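Long-range contact in putative TIM-barrel metal-dependent hydrolase (Mycobacterium avium subsp. paratuberculosis S397, PDB 4DZI), which probably acts as a metal-dependent hydrolase of the amidohydrolase superfamily, with two cadmium ions bound in the metal site of its TIM-barrel fold: residues F156-V169 against E180-V194. Numbering follows the deposited sequence.
Sequences FDRPDHRIIAAPIV and EVDFVLARGAKLVLV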
ATOM      1  N   PHE C 156      33.069   7.256   8.966  1.00 14.26           N
ATOM      2  CA  PHE C 156      32.375   7.092   7.699  1.00 17.12           C
ATOM      3  C   PHE C 156      33.129   6.135   6.763  1.00 15.41           C
ATOM      4  O   PHE C 156      32.518   5.262   6.106  1.00 15.93           O
ATOM      5  CB  PHE C 156      32.117   8.428   7.009  1.00 15.37           C
ATOM      6  CG  PHE C 156      31.363   9.430   7.838  1.00 17.37           C
ATOM      7  CD1 PHE C 156      30.453   9.029   8.806  1.00 15.02           C
ATOM      8  CD2 PHE C 156      31.533  10.791   7.601  1.00 19.71           C
ATOM      9  CE1 PHE C 156      29.743   9.978   9.542  1.00 17.14           C
ATOM     10  CE2 PHE C 156      30.818  11.746   8.332  1.00 18.77           C
ATOM     11  CZ  PHE C 156      29.929  11.338   9.310  1.00 15.89           C
ATOM     12  N   ASP C 157      34.469   6.271   6.692  1.00 16.75           N
ATOM     13  CA  ASP C 157      35.255   5.302   5.936  1.00 18.41           C
ATOM     14  C   ASP C 157      36.750   5.441   6.246  1.00 18.84           C
ATOM     15  O   ASP C 157      37.498   6.133   5.537  1.00 21.83           O
ATOM     16  CB  ASP C 157      34.979   5.420   4.427  1.00 18.14           C
ATOM     17  CG  ASP C 157      35.849   4.475   3.593  1.00 22.24           C
ATOM     18  OD1 ASP C 157      36.250   3.377   4.081  1.00 20.96           O
ATOM     19  OD2 ASP C 157      36.135   4.851   2.434  1.00 21.30           O
ATOM     20  N   ARG C 158      37.158   4.797   7.334  1.00 19.21           N
ATOM     21  CA  ARG C 158      38.553   4.878   7.802  1.00 20.53           C
ATOM     22  C   ARG C 158      39.475   4.208   6.791  1.00 18.30           C
ATOM     23  O   ARG C 158      39.073   3.370   6.025  1.00 17.49           O
ATOM     24  CB  ARG C 158      38.677   4.185   9.151  1.00 19.70           C
ATOM     25  CG  ARG C 158      37.801   4.776  10.244  1.00 21.08           C
ATOM     26  CD  ARG C 158      38.471   5.889  11.030  1.00 26.42           C
ATOM     27  NE  ARG C 158      37.535   6.477  12.006  1.00 18.75           N
ATOM     28  CZ  ARG C 158      37.269   5.984  13.206  1.00 17.22           C
ATOM     29  NH1 ARG C 158      37.845   4.868  13.630  1.00 19.39           N
ATOM     30  NH2 ARG C 158      36.396   6.604  13.992  1.00 18.55           N
ATOM     31  N   PRO C 159      40.764   4.568   6.804  1.00 21.00           N
ATOM     32  CA  PRO C 159      41.669   4.079   5.760  1.00 27.66           C
ATOM     33  C   PRO C 159      41.754   2.559   5.551  1.00 19.03           C
ATOM     34  O   PRO C 159      42.120   2.142   4.452  1.00 22.17           O
ATOM     35  CB  PRO C 159      43.024   4.641   6.203  1.00 34.72           C
ATOM     36  CG  PRO C 159      42.658   5.911   6.910  1.00 30.35           C
ATOM     37  CD  PRO C 159      41.381   5.585   7.660  1.00 23.03           C
ATOM     38  N   ASP C 160      41.421   1.735   6.562  1.00 16.98           N
ATOM     39  CA  ASP C 160      41.426   0.276   6.391  1.00 20.06           C
ATOM     40  C   ASP C 160      40.326  -0.207   5.433  1.00 18.54           C
ATOM     41  O   ASP C 160      40.336  -1.353   4.981  1.00 18.69           O
ATOM     42  CB  ASP C 160      41.413  -0.492   7.728  1.00 22.50           C
ATOM     43  CG  ASP C 160      40.109  -0.319   8.517  1.00 24.95           C
ATOM     44  OD1 ASP C 160      39.109   0.139   7.941  1.00 18.67           O
ATOM     45  OD2 ASP C 160      40.106  -0.627   9.734  1.00 22.29           O
ATOM     46  N   HIS C 161      39.417   0.704   5.112  1.00 20.68           N
ATOM     47  CA  HIS C 161      38.276   0.398   4.221  1.00 15.42           C
ATOM     48  C   HIS C 161      37.531  -0.874   4.579  1.00 16.10           C
ATOM     49  O   HIS C 161      37.059  -1.605   3.685  1.00 23.12           O
ATOM     50  CB  HIS C 161      38.708   0.419   2.741  1.00 20.73           C
ATOM     51  CG  HIS C 161      39.263   1.759   2.289  1.00 22.55           C
ATOM     52  ND1 HIS C 161      38.639   2.932   2.540  1.00 23.48           N
ATOM     53  CD2 HIS C 161      40.434   2.080   1.586  1.00 25.31           C
ATOM     54  CE1 HIS C 161      39.377   3.950   2.041  1.00 28.61           C
ATOM     55  NE2 HIS C 161      40.473   3.423   1.460  1.00 28.14           N
ATOM     56  N   ARG C 162      37.382  -1.141   5.877  1.00 15.93           N
ATOM     57  CA  ARG C 162      36.633  -2.306   6.340  1.00 14.82           C
ATOM     58  C   ARG C 162      35.173  -1.911   6.616  1.00 12.02           C
ATOM     59  O   ARG C 162      34.282  -2.752   6.539  1.00 14.88           O
ATOM     60  CB  ARG C 162      37.210  -2.821   7.659  1.00 18.16           C
ATOM     61  CG  ARG C 162      38.649  -3.356   7.616  1.00 18.66           C
ATOM     62  CD  ARG C 162      38.832  -4.456   6.563  1.00 16.33           C
ATOM     63  NE  ARG C 162      38.028  -5.666   6.788  1.00 16.72           N
ATOM     64  CZ  ARG C 162      38.306  -6.618   7.675  1.00 19.01           C
ATOM     65  NH1 ARG C 162      39.374  -6.506   8.470  1.00 17.78           N
ATOM     66  NH2 ARG C 162      37.519  -7.678   7.810  1.00 18.12           N
ATOM     67  N   ILE C 163      34.942  -0.642   6.935  1.00 13.23           N
ATOM     68  CA  ILE C 163      33.588  -0.244   7.365  1.00 14.57           C
ATOM     69  C   ILE C 163      33.125   0.997   6.648  1.00 16.56           C
ATOM     70  O   ILE C 163      33.801   2.024   6.639  1.00 15.44           O
ATOM     71  CB  ILE C 163      33.540  -0.074   8.896  1.00 13.36           C
ATOM     72  CG1 ILE C 163      33.596  -1.459   9.545  1.00 18.55           C
ATOM     73  CG2 ILE C 163      32.336   0.769   9.315  1.00 14.62           C
ATOM     74  CD1 ILE C 163      33.637  -1.460  11.056  1.00 22.41           C
ATOM     75  N   ILE C 164      31.972   0.895   5.984  1.00 12.08           N
ATOM     76  CA  ILE C 164      31.356   2.082   5.407  1.00 13.40           C
ATOM     77  C   ILE C 164      30.220   2.466   6.349  1.00 15.99           C
ATOM     78  O   ILE C 164      29.182   1.808   6.328  1.00 14.46           O
ATOM     79  CB  ILE C 164      30.785   1.755   4.004  1.00 14.41           C
ATOM     80  CG1 ILE C 164      31.916   1.338   3.056  1.00 19.50           C
ATOM     81  CG2 ILE C 164      29.996   2.938   3.454  1.00 13.86           C
ATOM     82  CD1 ILE C 164      32.994   2.380   2.960  1.00 20.42           C
ATOM     83  N   ALA C 165      30.433   3.450   7.223  1.00 12.71           N
ATOM     84  CA  ALA C 165      29.363   3.857   8.148  1.00 12.91           C
ATOM     85  C   ALA C 165      28.602   4.984   7.506  1.00 15.67           C
ATOM     86  O   ALA C 165      29.146   6.049   7.284  1.00 13.90           O
ATOM     87  CB  ALA C 165      29.946   4.279   9.510  1.00 14.64           C
ATOM     88  N   ALA C 166      27.320   4.752   7.229  1.00 12.91           N
ATOM     89  CA  ALA C 166      26.531   5.699   6.482  1.00 14.77           C
ATOM     90  C   ALA C 166      25.867   6.742   7.377  1.00 13.45           C
ATOM     91  O   ALA C 166      25.017   6.408   8.219  1.00 12.80           O
ATOM     92  CB  ALA C 166      25.464   4.923   5.696  1.00 13.73           C
ATOM     93  N   PRO C 167      26.227   8.029   7.204  1.00 11.65           N
ATOM     94  CA  PRO C 167      25.587   9.068   8.008  1.00 10.23           C
ATOM     95  C   PRO C 167      24.156   9.292   7.484  1.00 14.48           C
ATOM     96  O   PRO C 167      23.820   8.841   6.378  1.00 15.12           O
ATOM     97  CB  PRO C 167      26.429  10.325   7.731  1.00 13.96           C
ATOM     98  CG  PRO C 167      27.016  10.067   6.370  1.00 15.52           C
ATOM     99  CD  PRO C 167      27.250   8.569   6.276  1.00 14.78           C
ATOM    100  N   ILE C 168      23.346   9.989   8.264  1.00 15.73           N
ATOM    101  CA  ILE C 168      21.965  10.300   7.838  1.00 13.97           C
ATOM    102  C   ILE C 168      21.939  11.680   7.214  1.00 15.95           C
ATOM    103  O   ILE C 168      22.580  12.603   7.726  1.00 16.68           O
ATOM    104  CB  ILE C 168      20.992  10.244   9.032  1.00 15.62           C
ATOM    105  CG1 ILE C 168      20.923   8.817   9.598  1.00 14.34           C
ATOM    106  CG2 ILE C 168      19.593  10.708   8.604  1.00 22.55           C
ATOM    107  CD1 ILE C 168      20.170   8.719  10.914  1.00 17.19           C
ATOM    108  N   VAL C 169      21.199  11.840   6.118  1.00 14.95           N
ATOM    109  CA  VAL C 169      20.902  13.182   5.585  1.00 13.83           C
ATOM    110  C   VAL C 169      19.397  13.360   5.657  1.00 13.24           C
ATOM    111  O   VAL C 169      18.655  12.531   5.109  1.00 15.85           O
ATOM    112  CB  VAL C 169      21.379  13.367   4.149  1.00 14.21           C
ATOM    113  CG1 VAL C 169      20.911  14.712   3.607  1.00 17.86           C
ATOM    114  CG2 VAL C 169      22.906  13.283   4.132  1.00 23.02           C
ATOM    115  N   GLU C 180      24.870  19.607   5.331  1.00 17.54           N
ATOM    116  CA  GLU C 180      25.164  18.305   5.903  1.00 20.87           C
ATOM    117  C   GLU C 180      25.864  17.407   4.885  1.00 15.74           C
ATOM    118  O   GLU C 180      26.777  16.670   5.230  1.00 18.84           O
ATOM    119  CB  GLU C 180      23.878  17.611   6.408  1.00 19.15           C
ATOM    120  CG  GLU C 180      24.216  16.444   7.333  1.00 19.63           C
ATOM    121  CD  GLU C 180      24.762  16.922   8.677  1.00 18.16           C
ATOM    122  OE1 GLU C 180      24.297  17.989   9.175  1.00 20.33           O
ATOM    123  OE2 GLU C 180      25.634  16.234   9.249  1.00 19.91           O
ATOM    124  N   VAL C 181      25.409  17.431   3.637  1.00 16.24           N
ATOM    125  CA  VAL C 181      25.984  16.562   2.643  1.00 16.17           C
ATOM    126  C   VAL C 181      27.450  16.979   2.407  1.00 20.34           C
ATOM    127  O   VAL C 181      28.350  16.154   2.390  1.00 19.46           O
ATOM    128  CB  VAL C 181      25.247  16.621   1.301  1.00 24.50           C
ATOM    129  CG1 VAL C 181      26.093  15.952   0.230  1.00 27.07           C
ATOM    130  CG2 VAL C 181      23.875  15.970   1.387  1.00 25.30           C
ATOM    131  N   ASP C 182      27.685  18.275   2.244  1.00 25.15           N
ATOM    132  CA  ASP C 182      29.066  18.748   2.099  1.00 24.87           C
ATOM    133  C   ASP C 182      29.949  18.300   3.263  1.00 23.45           C
ATOM    134  O   ASP C 182      31.086  17.873   3.049  1.00 22.68           O
ATOM    135  CB  ASP C 182      29.108  20.281   1.951  1.00 23.11           C
ATOM    136  CG  ASP C 182      28.618  20.743   0.592  1.00 33.60           C
ATOM    137  OD1 ASP C 182      28.505  19.885  -0.319  1.00 27.16           O
ATOM    138  OD2 ASP C 182      28.347  21.962   0.430  1.00 32.84           O
ATOM    139  N   PHE C 183      29.439  18.403   4.486  1.00 20.53           N
ATOM    140  CA  PHE C 183      30.203  18.014   5.661  1.00 22.08           C
ATOM    141  C   PHE C 183      30.550  16.516   5.637  1.00 24.96           C
ATOM    142  O   PHE C 183      31.692  16.150   5.864  1.00 19.77           O
ATOM    143  CB  PHE C 183      29.453  18.366   6.955  1.00 22.61           C
ATOM    144  CG  PHE C 183      29.926  17.582   8.151  1.00 23.30           C
ATOM    145  CD1 PHE C 183      29.260  16.425   8.544  1.00 27.07           C
ATOM    146  CD2 PHE C 183      31.026  17.998   8.878  1.00 31.84           C
ATOM    147  CE1 PHE C 183      29.697  15.689   9.634  1.00 33.74           C
ATOM    148  CE2 PHE C 183      31.463  17.275   9.975  1.00 39.96           C
ATOM    149  CZ  PHE C 183      30.802  16.119  10.353  1.00 33.23           C
ATOM    150  N   VAL C 184      29.568  15.647   5.380  1.00 18.80           N
ATOM    151  CA  VAL C 184      29.857  14.193   5.382  1.00 14.67           C
ATOM    152  C   VAL C 184      30.718  13.738   4.201  1.00 18.01           C
ATOM    153  O   VAL C 184      31.587  12.893   4.365  1.00 20.43           O
ATOM    154  CB  VAL C 184      28.579  13.292   5.551  1.00 15.80           C
ATOM    155  CG1 VAL C 184      27.832  13.664   6.842  1.00 17.89           C
ATOM    156  CG2 VAL C 184      27.671  13.373   4.325  1.00 23.00           C
ATOM    157  N   LEU C 185      30.504  14.335   3.029  1.00 17.15           N
ATOM    158  CA  LEU C 185      31.355  14.079   1.862  1.00 19.91           C
ATOM    159  C   LEU C 185      32.791  14.504   2.154  1.00 28.36           C
ATOM    160  O   LEU C 185      33.742  13.785   1.828  1.00 26.08           O
ATOM    161  CB  LEU C 185      30.815  14.816   0.639  1.00 22.29           C
ATOM    162  CG  LEU C 185      29.533  14.274   0.014  1.00 21.89           C
ATOM    163  CD1 LEU C 185      29.148  15.100  -1.202  1.00 27.30           C
ATOM    164  CD2 LEU C 185      29.730  12.821  -0.395  1.00 23.39           C
ATOM    165  N   ALA C 186      32.965  15.671   2.765  1.00 25.67           N
ATOM    166  CA  ALA C 186      34.330  16.081   3.126  1.00 29.81           C
ATOM    167  C   ALA C 186      34.983  15.125   4.137  1.00 34.51           C
ATOM    168  O   ALA C 186      36.202  14.954   4.130  1.00 30.09           O
ATOM    169  CB  ALA C 186      34.359  17.514   3.621  1.00 28.02           C
ATOM    170  N   ARG C 187      34.191  14.485   5.004  1.00 24.79           N
ATOM    171  CA  ARG C 187      34.739  13.493   5.918  1.00 23.02           C
ATOM    172  C   ARG C 187      34.846  12.088   5.293  1.00 26.22           C
ATOM    173  O   ARG C 187      35.144  11.118   5.975  1.00 26.96           O
ATOM    174  CB  ARG C 187      33.914  13.432   7.211  1.00 26.11           C
ATOM    175  CG  ARG C 187      34.033  14.649   8.125  1.00 29.27           C
ATOM    176  CD  ARG C 187      34.958  14.357   9.307  1.00 30.71           C
ATOM    177  NE  ARG C 187      34.973  15.441  10.303  1.00 82.18           N
ATOM    178  CZ  ARG C 187      34.415  15.407  11.522  1.00 77.72           C
ATOM    179  NH1 ARG C 187      34.516  16.470  12.315  1.00 41.40           N
ATOM    180  NH2 ARG C 187      33.763  14.333  11.973  1.00 29.48           N
ATOM    181  N   GLY C 188      34.609  11.979   4.001  1.00 24.12           N
ATOM    182  CA  GLY C 188      34.844  10.728   3.311  1.00 25.28           C
ATOM    183  C   GLY C 188      33.682   9.754   3.233  1.00 18.38           C
ATOM    184  O   GLY C 188      33.867   8.628   2.839  1.00 18.95           O
ATOM    185  N   ALA C 189      32.454  10.185   3.552  1.00 18.54           N
ATOM    186  CA  ALA C 189      31.316   9.258   3.422  1.00 19.40           C
ATOM    187  C   ALA C 189      31.198   8.706   2.003  1.00 16.72           C
ATOM    188  O   ALA C 189      31.351   9.450   1.032  1.00 16.08           O
ATOM    189  CB  ALA C 189      30.022   9.962   3.826  1.00 18.35           C
ATOM    190  N   LYS C 190      30.864   7.427   1.906  1.00 14.53           N
ATOM    191  CA  LYS C 190      30.747   6.730   0.633  1.00 15.16           C
ATOM    192  C   LYS C 190      29.295   6.302   0.354  1.00 16.26           C
ATOM    193  O   LYS C 190      28.981   5.793  -0.739  1.00 14.73           O
ATOM    194  CB  LYS C 190      31.663   5.495   0.603  1.00 16.17           C
ATOM    195  CG  LYS C 190      33.139   5.809   0.827  1.00 17.47           C
ATOM    196  CD  LYS C 190      33.664   6.784  -0.196  1.00 18.31           C
ATOM    197  CE  LYS C 190      35.208   6.807  -0.173  1.00 21.99           C
ATOM    198  NZ  LYS C 190      35.739   7.277   1.138  1.00 23.35           N
ATOM    199  N   LEU C 191      28.454   6.457   1.372  1.00 17.42           N
ATOM    200  CA  LEU C 191      27.018   6.081   1.285  1.00 13.89           C
ATOM    201  C   LEU C 191      26.311   6.994   2.281  1.00 14.51           C
ATOM    202  O   LEU C 191      26.851   7.235   3.382  1.00 15.75           O
ATOM    203  CB  LEU C 191      26.802   4.602   1.684  1.00 15.10           C
ATOM    204  CG  LEU C 191      25.351   4.090   1.785  1.00 17.11           C
ATOM    205  CD1 LEU C 191      24.633   4.121   0.434  1.00 16.11           C
ATOM    206  CD2 LEU C 191      25.351   2.673   2.337  1.00 15.91           C
ATOM    207  N   VAL C 192      25.157   7.567   1.914  1.00 13.94           N
ATOM    208  CA  VAL C 192      24.394   8.336   2.899  1.00 13.95           C
ATOM    209  C   VAL C 192      22.992   7.723   2.993  1.00 14.87           C
ATOM    210  O   VAL C 192      22.482   7.191   1.998  1.00 18.76           O
ATOM    211  CB  VAL C 192      24.274   9.835   2.547  1.00 26.96           C
ATOM    212  CG1 VAL C 192      25.650  10.433   2.274  1.00 18.70           C
ATOM    213  CG2 VAL C 192      23.358  10.017   1.346  1.00 24.52           C
ATOM    214  N   LEU C 193      22.368   7.826   4.155  1.00 14.70           N
ATOM    215  CA  LEU C 193      21.004   7.302   4.311  1.00 15.79           C
ATOM    216  C   LEU C 193      20.011   8.450   4.298  1.00 13.74           C
ATOM    217  O   LEU C 193      20.156   9.405   5.052  1.00 17.87           O
ATOM    218  CB  LEU C 193      20.860   6.578   5.659  1.00 13.19           C
ATOM    219  CG  LEU C 193      21.834   5.424   5.807  1.00 12.92           C
ATOM    220  CD1 LEU C 193      21.567   4.780   7.174  1.00 16.84           C
ATOM    221  CD2 LEU C 193      21.670   4.402   4.690  1.00 15.60           C
ATOM    222  N   VAL C 194      18.989   8.363   3.450  1.00 12.71           N
ATOM    223  CA  VAL C 194      17.869   9.274   3.549  1.00 11.08           C
ATOM    224  C   VAL C 194      16.682   8.406   3.924  1.00 11.47           C
ATOM    225  O   VAL C 194      16.584   7.271   3.459  1.00 12.88           O
ATOM    226  CB  VAL C 194      17.621   9.980   2.193  1.00 10.86           C
ATOM    227  CG1 VAL C 194      16.285  10.747   2.190  1.00 13.56           C
ATOM    228  CG2 VAL C 194      18.763  10.967   1.889  1.00 15.43           C
TER
HETATM  229  O   HOH W   1      30.407   6.295   4.573  1.00 16.54           O
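The F156 ring meets F183 CE1 at its edge, near the ring plane, with F156 CE2 4.3 Å from that atom. R187 CB comes in obliquely, 3.6 Å from F156 CD2, and P167 CG of the same segment lies over the centre of one ring face. F183 CE2 lies over the centre of one face of the R187 guanidinium, and D151 of helix 136-153 forms a salt bridge with that group. The imidazole of H161 carries P159 O over one face and, in its plane, gives a straight hydrogen bond from ND1 to D157 OD1. The other carboxylate oxygen, D157 OD2, uses its anti lone pair for a salt bridge with K190 NZ at 2.8 Å. K190 curls back, bent at chi2 and chi4 (-58° and -63°), which lets NZ also donate to G188 O. The segments belong to a beta-alpha-beta unit of the TIM barrel: strand 163-165, helix 174-186 and strand 192-193; a Schellman motif with G188, at positive phi, as its C-prime residue closes the helix. Beyond strand 163-165, I168 and L193 form a single beta bridge between the segments, L193 N donating to P167 O at 2.8 Å and L193 O accepting from V169 N at 2.9 Å. One water donates to F156 O and A165 O and accepts from K190 N. P167 CG wedges against V184 CB (3.7 Å) on the helix, and V169 CG1 reaches V181 CG2 one turn earlier. A166 CB packs 3.7 Å from L193 CG, and the L193 side chain lies about 9 Å from a bound cadmium ion.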